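Local coordinates for pilus tip adhesin Cpa (Streptococcus pyogenes, PDB 4C0Z), which forms part of the pilus tip, where its reactive thioester bonds can attach covalently to host-surface molecules, at residues Ser12-Tyr17 and Ser71-Lys76; Ser24-Tyr29 and Lys65-Arg70. All coordinates share one frame; numbering follows the deposited sequence.

Contact 1 (Ser12-Tyr17 and Ser71-Lys76); sequences SSVQDY and SQWYKK
Trp73 lies under the N-terminal loop 12-17, with CA and CB of Ser12 over one face of its indole. CB of Trp73 meets the carbonyl O of Tyr17 at 3.4 Å and lies 4.0 Å from Tyr17 CB. Chi1 of -50° sets CG beside the backbone N, swinging the ring beneath the loop. CG then faces Ser12 OG at 3.5 Å, while CD1 takes a methyl contact from Val14 CG2. Further out, NE1 passes beneath Ser13 OG, CE3 meets Ser12 CB, CZ3 and CH2 lie by Ser12 N, and the six-membered ring receives Ser12 CA almost straight down its normal, 3.5 Å from the centroid and 6° off, as a CH-pi contact. Ser12 OG donates to Tyr17 O at 2.6 Å from above the carbonyl plane and accepts from Val14 N at 3.0 Å, closing an ST turn. With the type II turn Val14-Tyr17, this folds the loop compactly over the indole. CB of Lys75 sits over one face of the Tyr17 ring, 3.8 Å from the centroid, and its extended chain runs past Asp16 O. No hydrogen bond links the segments. Tyr74 points the other way, its OH hydrogen-bonded to the backbone O of Gln204, whose side chain is cross-linked to Cys55 in the thioester. The contact lays this loop over strand 72-78, whose pairing with strands 19-23 and 191-198 closes the barrel of the N-terminal thioester domain.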
ATOM      1  N   SER I  12     -20.186  16.096  -7.023  1.00 39.79           N
ATOM      2  CA  SER I  12     -19.423  15.351  -8.030  1.00 38.51           C
ATOM      3  C   SER I  12     -19.559  15.928  -9.441  1.00 43.50           C
ATOM      4  O   SER I  12     -20.574  16.473  -9.798  1.00 41.59           O
ATOM      5  CB  SER I  12     -19.806  13.873  -8.031  1.00 37.90           C
ATOM      6  OG  SER I  12     -19.023  13.162  -8.972  1.00 38.68           O
ATOM      7  N   SER I  13     -18.471  15.804 -10.216  1.00 42.97           N
ATOM      8  CA  SER I  13     -18.373  16.212 -11.620  1.00 44.20           C
ATOM      9  C   SER I  13     -18.367  14.928 -12.466  1.00 47.62           C
ATOM     10  O   SER I  13     -18.306  15.000 -13.690  1.00 49.75           O
ATOM     11  CB  SER I  13     -17.094  17.025 -11.841  1.00 46.92           C
ATOM     12  OG  SER I  13     -15.946  16.355 -11.341  1.00 51.78           O
ATOM     13  N   VAL I  14     -18.428  13.753 -11.811  1.00 41.97           N
ATOM     14  CA  VAL I  14     -18.428  12.456 -12.491  1.00 40.94           C
ATOM     15  C   VAL I  14     -19.812  11.761 -12.453  1.00 45.87           C
ATOM     16  O   VAL I  14     -20.320  11.427 -11.378  1.00 42.85           O
ATOM     17  CB  VAL I  14     -17.301  11.525 -11.962  1.00 42.21           C
ATOM     18  CG1 VAL I  14     -17.265  10.219 -12.748  1.00 42.35           C
ATOM     19  CG2 VAL I  14     -15.933  12.205 -12.021  1.00 40.42           C
ATOM     20  N   GLN I  15     -20.384  11.499 -13.646  1.00 47.41           N
ATOM     21  CA  GLN I  15     -21.628  10.762 -13.821  1.00 49.68           C
ATOM     22  C   GLN I  15     -21.508   9.351 -13.209  1.00 52.46           C
ATOM     23  O   GLN I  15     -20.524   8.661 -13.462  1.00 50.27           O
ATOM     24  CB  GLN I  15     -21.984  10.687 -15.314  1.00 53.84           C
ATOM     25  CG  GLN I  15     -23.312   9.987 -15.654  1.00 70.10           C
ATOM     26  CD  GLN I  15     -24.545  10.654 -15.084  1.00 86.84           C
ATOM     27  OE1 GLN I  15     -25.457   9.978 -14.604  1.00 87.00           O
ATOM     28  NE2 GLN I  15     -24.605  11.983 -15.111  1.00 72.78           N
ATOM     29  N   ASP I  16     -22.511   8.955 -12.380  1.00 50.60           N
ATOM     30  CA  ASP I  16     -22.613   7.674 -11.644  1.00 49.68           C
ATOM     31  C   ASP I  16     -21.675   7.555 -10.426  1.00 45.55           C
ATOM     32  O   ASP I  16     -21.690   6.525  -9.762  1.00 43.74           O
ATOM     33  CB  ASP I  16     -22.456   6.433 -12.562  1.00 52.86           C
ATOM     34  CG  ASP I  16     -23.436   6.332 -13.718  1.00 76.47           C
ATOM     35  OD1 ASP I  16     -24.565   6.865 -13.595  1.00 81.09           O
ATOM     36  OD2 ASP I  16     -23.100   5.667 -14.716  1.00 85.33           O
ATOM     37  N   TYR I  17     -20.871   8.580 -10.125  1.00 39.60           N
ATOM     38  CA  TYR I  17     -19.962   8.569  -8.981  1.00 38.45           C
ATOM     39  C   TYR I  17     -20.259   9.801  -8.097  1.00 43.37           C
ATOM     40  O   TYR I  17     -19.455  10.733  -8.069  1.00 41.19           O
ATOM     41  CB  TYR I  17     -18.476   8.507  -9.448  1.00 37.70           C
ATOM     42  CG  TYR I  17     -18.102   7.182 -10.089  1.00 40.79           C
ATOM     43  CD1 TYR I  17     -18.531   6.857 -11.374  1.00 44.44           C
ATOM     44  CD2 TYR I  17     -17.375   6.227  -9.388  1.00 40.22           C
ATOM     45  CE1 TYR I  17     -18.244   5.620 -11.946  1.00 47.02           C
ATOM     46  CE2 TYR I  17     -17.043   4.999  -9.970  1.00 41.45           C
ATOM     47  CZ  TYR I  17     -17.490   4.699 -11.246  1.00 51.71           C
ATOM     48  OH  TYR I  17     -17.229   3.488 -11.827  1.00 52.61           O
ATOM     49  N   SER I  71     -10.219  16.053  -5.416  1.00 32.56           N
ATOM     50  CA  SER I  71     -11.327  15.305  -4.830  1.00 31.73           C
ATOM     51  C   SER I  71     -11.490  13.975  -5.543  1.00 34.43           C
ATOM     52  O   SER I  71     -11.333  13.898  -6.776  1.00 32.13           O
ATOM     53  CB  SER I  71     -12.622  16.099  -4.936  1.00 35.08           C
ATOM     54  OG  SER I  71     -12.590  17.249  -4.107  1.00 46.27           O
ATOM     55  N   GLN I  72     -11.783  12.908  -4.768  1.00 30.95           N
ATOM     56  CA  GLN I  72     -12.031  11.598  -5.362  1.00 29.69           C
ATOM     57  C   GLN I  72     -13.482  11.257  -5.249  1.00 33.85           C
ATOM     58  O   GLN I  72     -14.105  11.475  -4.193  1.00 34.13           O
ATOM     59  CB  GLN I  72     -11.144  10.490  -4.805  1.00 29.82           C
ATOM     60  CG  GLN I  72      -9.732  10.547  -5.345  1.00 35.16           C
ATOM     61  CD  GLN I  72      -8.928  11.540  -4.555  1.00 41.38           C
ATOM     62  OE1 GLN I  72      -8.961  11.551  -3.311  1.00 34.04           O
ATOM     63  NE2 GLN I  72      -8.296  12.476  -5.250  1.00 24.90           N
ATOM     64  N   TRP I  73     -14.038  10.750  -6.364  1.00 31.34           N
ATOM     65  CA  TRP I  73     -15.463  10.421  -6.485  1.00 31.85           C
ATOM     66  C   TRP I  73     -15.702   8.953  -6.509  1.00 34.60           C
ATOM     67  O   TRP I  73     -14.910   8.201  -7.080  1.00 32.10           O
ATOM     68  CB  TRP I  73     -16.093  11.140  -7.670  1.00 32.07           C
ATOM     69  CG  TRP I  73     -15.781  12.610  -7.670  1.00 33.66           C
ATOM     70  CD1 TRP I  73     -14.843  13.246  -8.434  1.00 35.89           C
ATOM     71  CD2 TRP I  73     -16.268  13.588  -6.739  1.00 34.57           C
ATOM     72  NE1 TRP I  73     -14.778  14.574  -8.095  1.00 35.60           N
ATOM     73  CE2 TRP I  73     -15.640  14.812  -7.051  1.00 37.81           C
ATOM     74  CE3 TRP I  73     -17.190  13.551  -5.673  1.00 37.11           C
ATOM     75  CZ2 TRP I  73     -15.936  16.000  -6.366  1.00 37.22           C
ATOM     76  CZ3 TRP I  73     -17.477  14.728  -4.999  1.00 39.08           C
ATOM     77  CH2 TRP I  73     -16.840  15.929  -5.335  1.00 39.12           C
ATOM     78  N   TYR I  74     -16.792   8.529  -5.827  1.00 32.79           N
ATOM     79  CA  TYR I  74     -17.127   7.119  -5.613  1.00 33.34           C
ATOM     80  C   TYR I  74     -18.559   6.747  -5.970  1.00 39.48           C
ATOM     81  O   TYR I  74     -19.466   7.572  -5.831  1.00 40.31           O
ATOM     82  CB  TYR I  74     -16.846   6.726  -4.144  1.00 34.47           C
ATOM     83  CG  TYR I  74     -15.375   6.756  -3.787  1.00 34.40           C
ATOM     84  CD1 TYR I  74     -14.740   7.949  -3.434  1.00 36.20           C
ATOM     85  CD2 TYR I  74     -14.614   5.592  -3.794  1.00 33.93           C
ATOM     86  CE1 TYR I  74     -13.369   7.988  -3.164  1.00 35.87           C
ATOM     87  CE2 TYR I  74     -13.250   5.618  -3.504  1.00 32.03           C
ATOM     88  CZ  TYR I  74     -12.631   6.815  -3.192  1.00 35.90           C
ATOM     89  OH  TYR I  74     -11.285   6.834  -2.907  1.00 32.98           O
ATOM     90  N   LYS I  75     -18.750   5.480  -6.390  1.00 36.08           N
ATOM     91  CA  LYS I  75     -20.049   4.890  -6.717  1.00 39.59           C
ATOM     92  C   LYS I  75     -20.351   3.885  -5.580  1.00 47.48           C
ATOM     93  O   LYS I  75     -19.513   3.030  -5.274  1.00 47.09           O
ATOM     94  CB  LYS I  75     -19.962   4.168  -8.072  1.00 42.38           C
ATOM     95  CG  LYS I  75     -21.228   3.436  -8.530  1.00 44.28           C
ATOM     96  CD  LYS I  75     -20.962   2.823  -9.895  1.00 48.34           C
ATOM     97  CE  LYS I  75     -22.213   2.230 -10.495  1.00 78.76           C
ATOM     98  NZ  LYS I  75     -21.952   1.661 -11.843  1.00 96.87           N
ATOM     99  N   LYS I  76     -21.523   4.004  -4.942  1.00 45.96           N
ATOM    100  CA  LYS I  76     -21.930   3.106  -3.852  1.00 47.37           C
ATOM    101  C   LYS I  76     -22.497   1.796  -4.431  1.00 54.96           C
ATOM    102  O   LYS I  76     -23.408   1.823  -5.256  1.00 56.08           O
ATOM    103  CB  LYS I  76     -22.952   3.786  -2.915  1.00 50.17           C
ATOM    104  CG  LYS I  76     -23.327   2.957  -1.677  1.00 56.53           C
ATOM    105  CD  LYS I  76     -24.251   3.719  -0.748  1.00 65.91           C
ATOM    106  CE  LYS I  76     -24.961   2.809   0.233  1.00 77.68           C
ATOM    107  NZ  LYS I  76     -25.633   3.556   1.343  1.00 93.12           N
TER

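Contact 2 (Ser24-Tyr29 and Lys65-Arg70); sequences SYSKGY and KSDSVR. With GOL (glycerol), chain B.
The Tyr25 ring and the Asp67 carboxylate are the flat groups here, the first approached by Lys65 and the second by Ser26. Lys65 NZ comes obliquely to the ring, 4.4 Å from Tyr25 CD2, while Tyr32 packs against Tyr25 edge-to-face and Leu124 of helix 123-138 also touches it. Two beta turns meet at this point, type II from Ser26 to Tyr29 and type I from Lys65 to Ser68, in connections between strands of the barrel. The ammonium bonds the carbonyl O of Tyr25 at 2.8 Å, nearly along the C=O axis (177°). The Lys65 chain reaches it by running extended and bending at its last torsion, chi4 -56°. Asp23 adds a long, weak ion pair to the same NZ. At the Asp67 carboxylate, OD1 lies 2.7 Å from Ser26 OG and accepts from O3 of a glycerol, probably from the crystallisation liquor, also at 2.7 Å. That O3 in turn takes an almost straight bond from Lys27 N at 3.0 Å, so in this crystal the glycerol bridges the two turns. OD2 meets the aliphatic Lys27 CB at 3.7 Å, whereas the Lys27 ammonium leads away. Beside this, Ser66 OG touches Ser26 CB at 3.6 Å. One water completes the junction, hydrogen-bonded to both Ser26 OG and Ser66 OG and donating to Lys27 O at 2.7 Å.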
ATOM      1  N   SER I  24     -10.196  12.675   6.380  1.00 27.27           N
ATOM      2  CA  SER I  24     -10.506  13.787   7.280  1.00 31.14           C
ATOM      3  C   SER I  24      -9.358  14.070   8.280  1.00 36.47           C
ATOM      4  O   SER I  24      -9.409  15.085   8.991  1.00 35.73           O
ATOM      5  CB  SER I  24     -11.832  13.566   8.005  1.00 36.99           C
ATOM      6  OG  SER I  24     -11.716  12.561   8.999  1.00 46.74           O
ATOM      7  N   TYR I  25      -8.313  13.194   8.331  1.00 32.40           N
ATOM      8  CA  TYR I  25      -7.154  13.461   9.179  1.00 32.71           C
ATOM      9  C   TYR I  25      -6.317  14.438   8.351  1.00 35.01           C
ATOM     10  O   TYR I  25      -5.457  14.047   7.566  1.00 32.17           O
ATOM     11  CB  TYR I  25      -6.363  12.176   9.524  1.00 33.34           C
ATOM     12  CG  TYR I  25      -5.238  12.462  10.497  1.00 33.46           C
ATOM     13  CD1 TYR I  25      -5.505  12.824  11.815  1.00 37.20           C
ATOM     14  CD2 TYR I  25      -3.910  12.428  10.086  1.00 31.57           C
ATOM     15  CE1 TYR I  25      -4.475  13.104  12.709  1.00 38.32           C
ATOM     16  CE2 TYR I  25      -2.872  12.707  10.971  1.00 33.42           C
ATOM     17  CZ  TYR I  25      -3.159  13.027  12.287  1.00 40.79           C
ATOM     18  OH  TYR I  25      -2.142  13.323  13.157  1.00 41.77           O
ATOM     19  N   SER I  26      -6.644  15.722   8.509  1.00 34.07           N
ATOM     20  CA  SER I  26      -6.154  16.845   7.729  1.00 33.46           C
ATOM     21  C   SER I  26      -6.206  18.125   8.612  1.00 38.14           C
ATOM     22  O   SER I  26      -6.745  18.072   9.709  1.00 37.22           O
ATOM     23  CB  SER I  26      -7.090  17.002   6.536  1.00 37.10           C
ATOM     24  OG  SER I  26      -6.665  18.009   5.642  1.00 49.80           O
ATOM     25  N   LYS I  27      -5.662  19.264   8.134  1.00 38.22           N
ATOM     26  CA  LYS I  27      -5.681  20.541   8.875  1.00 41.14           C
ATOM     27  C   LYS I  27      -7.090  20.835   9.394  1.00 48.01           C
ATOM     28  O   LYS I  27      -8.065  20.754   8.642  1.00 47.61           O
ATOM     29  CB  LYS I  27      -5.194  21.719   8.001  1.00 45.12           C
ATOM     30  CG  LYS I  27      -3.678  21.867   7.934  1.00 63.41           C
ATOM     31  CD  LYS I  27      -3.290  23.081   7.100  1.00 71.62           C
ATOM     32  CE  LYS I  27      -1.799  23.272   7.015  1.00 76.75           C
ATOM     33  NZ  LYS I  27      -1.290  24.006   8.191  1.00 87.83           N
ATOM     34  N   GLY I  28      -7.197  21.110  10.686  1.00 47.06           N
ATOM     35  CA  GLY I  28      -8.490  21.352  11.317  1.00 48.31           C
ATOM     36  C   GLY I  28      -8.918  20.214  12.229  1.00 54.65           C
ATOM     37  O   GLY I  28      -9.728  20.418  13.143  1.00 57.47           O
ATOM     38  N   TYR I  29      -8.387  18.998  11.982  1.00 47.87           N
ATOM     39  CA  TYR I  29      -8.688  17.836  12.807  1.00 47.40           C
ATOM     40  C   TYR I  29      -7.968  18.001  14.157  1.00 54.05           C
ATOM     41  O   TYR I  29      -6.839  18.485  14.162  1.00 52.30           O
ATOM     42  CB  TYR I  29      -8.247  16.543  12.096  1.00 45.49           C
ATOM     43  CG  TYR I  29      -8.730  15.278  12.763  1.00 47.55           C
ATOM     44  CD1 TYR I  29      -8.011  14.698  13.805  1.00 50.00           C
ATOM     45  CD2 TYR I  29      -9.908  14.658  12.356  1.00 48.76           C
ATOM     46  CE1 TYR I  29      -8.467  13.548  14.444  1.00 52.02           C
ATOM     47  CE2 TYR I  29     -10.361  13.495  12.972  1.00 51.38           C
ATOM     48  CZ  TYR I  29      -9.639  12.945  14.020  1.00 59.90           C
ATOM     49  OH  TYR I  29     -10.098  11.811  14.640  1.00 64.95           O
ATOM     50  N   LYS I  65      -6.563  14.288   1.239  1.00 29.31           N
ATOM     51  CA  LYS I  65      -7.028  14.973   2.458  1.00 30.75           C
ATOM     52  C   LYS I  65      -8.149  15.941   2.098  1.00 35.61           C
ATOM     53  O   LYS I  65      -8.180  16.433   0.970  1.00 35.49           O
ATOM     54  CB  LYS I  65      -5.859  15.702   3.135  1.00 32.00           C
ATOM     55  CG  LYS I  65      -4.840  14.705   3.694  1.00 38.38           C
ATOM     56  CD  LYS I  65      -3.806  15.365   4.572  1.00 50.79           C
ATOM     57  CE  LYS I  65      -2.786  14.369   5.096  1.00 60.92           C
ATOM     58  NZ  LYS I  65      -3.409  13.227   5.834  1.00 63.87           N
ATOM     59  N   SER I  66      -9.081  16.189   3.035  1.00 32.68           N
ATOM     60  CA  SER I  66     -10.236  17.064   2.805  1.00 34.13           C
ATOM     61  C   SER I  66      -9.885  18.483   2.373  1.00 37.80           C
ATOM     62  O   SER I  66     -10.683  19.095   1.673  1.00 39.52           O
ATOM     63  CB  SER I  66     -11.167  17.091   4.016  1.00 38.60           C
ATOM     64  OG  SER I  66     -10.432  17.348   5.197  1.00 50.93           O
ATOM     65  N   ASP I  67      -8.703  18.996   2.746  1.00 33.29           N
ATOM     66  CA  ASP I  67      -8.307  20.360   2.358  1.00 34.04           C
ATOM     67  C   ASP I  67      -7.491  20.415   1.041  1.00 37.19           C
ATOM     68  O   ASP I  67      -6.900  21.445   0.718  1.00 36.87           O
ATOM     69  CB  ASP I  67      -7.574  21.054   3.517  1.00 35.45           C
ATOM     70  CG  ASP I  67      -6.141  20.593   3.743  1.00 45.02           C
ATOM     71  OD1 ASP I  67      -5.829  19.398   3.444  1.00 45.76           O
ATOM     72  OD2 ASP I  67      -5.342  21.395   4.270  1.00 51.82           O
ATOM     73  N   SER I  68      -7.432  19.296   0.309  1.00 34.34           N
ATOM     74  CA  SER I  68      -6.729  19.236  -0.981  1.00 32.76           C
ATOM     75  C   SER I  68      -7.643  19.837  -2.046  1.00 32.90           C
ATOM     76  O   SER I  68      -8.858  19.790  -1.898  1.00 31.95           O
ATOM     77  CB  SER I  68      -6.381  17.786  -1.337  1.00 35.55           C
ATOM     78  OG  SER I  68      -5.853  17.653  -2.648  1.00 41.81           O
ATOM     79  N   VAL I  69      -7.065  20.405  -3.113  1.00 28.43           N
ATOM     80  CA  VAL I  69      -7.818  20.932  -4.262  1.00 27.56           C
ATOM     81  C   VAL I  69      -8.356  19.728  -5.089  1.00 33.32           C
ATOM     82  O   VAL I  69      -9.286  19.892  -5.850  1.00 35.20           O
ATOM     83  CB  VAL I  69      -6.980  21.900  -5.143  1.00 29.57           C
ATOM     84  CG1 VAL I  69      -6.655  23.191  -4.396  1.00 29.15           C
ATOM     85  CG2 VAL I  69      -5.686  21.231  -5.653  1.00 28.19           C
ATOM     86  N   ARG I  70      -7.759  18.536  -4.911  1.00 31.28           N
ATOM     87  CA  ARG I  70      -8.164  17.285  -5.567  1.00 31.90           C
ATOM     88  C   ARG I  70      -9.218  16.583  -4.742  1.00 35.95           C
ATOM     89  O   ARG I  70      -9.113  16.502  -3.522  1.00 37.24           O
ATOM     90  CB  ARG I  70      -6.966  16.341  -5.774  1.00 31.81           C
ATOM     91  CG  ARG I  70      -5.813  16.944  -6.612  1.00 47.87           C
ATOM     92  CD  ARG I  70      -4.736  15.911  -6.915  1.00 58.93           C
ATOM     93  NE  ARG I  70      -5.175  14.961  -7.952  1.00 71.68           N
ATOM     94  CZ  ARG I  70      -4.656  13.751  -8.153  1.00 80.28           C
ATOM     95  NH1 ARG I  70      -3.656  13.313  -7.393  1.00 70.33           N
ATOM     96  NH2 ARG I  70      -5.133  12.970  -9.114  1.00 56.73           N
TER
HETATM   97  C1  GOL B1220      -0.551  19.662   4.872  1.00 73.04           C
HETATM   98  O1  GOL B1220      -0.234  20.399   6.051  1.00 73.23           O
HETATM   99  C2  GOL B1220      -2.034  19.713   4.580  1.00 71.04           C
HETATM  100  O2  GOL B1220      -2.301  19.056   3.337  1.00 74.66           O
HETATM  101  C3  GOL B1220      -2.753  18.997   5.697  1.00 65.01           C
HETATM  102  O3  GOL B1220      -4.155  18.996   5.522  1.00 59.48           O
HETATM  103  O   HOH W   1      -8.953  19.468   6.476  1.00 44.32           O

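The two contacts, with centres about 18 Å apart, share a continuous stretch of chain: 65-70 runs straight into 71-76, and contact 2 is nested within the loop closed by contact 1. Both also flank strand 19-23, contact 1 using the loop before it and contact 2 the loop after it. Contact 1 lies at the surface yet is the more apolar, its pairing made by ring faces and aliphatic groups with no hydrogen bond between segments. Contact 2 is partly buried but polar, joined by a lysine-carbonyl bond and a shared water, with a glycerol bound beside them. The difference accompanies their places in the fold: one loop lies across a strand, the other meets a second inter-strand loop.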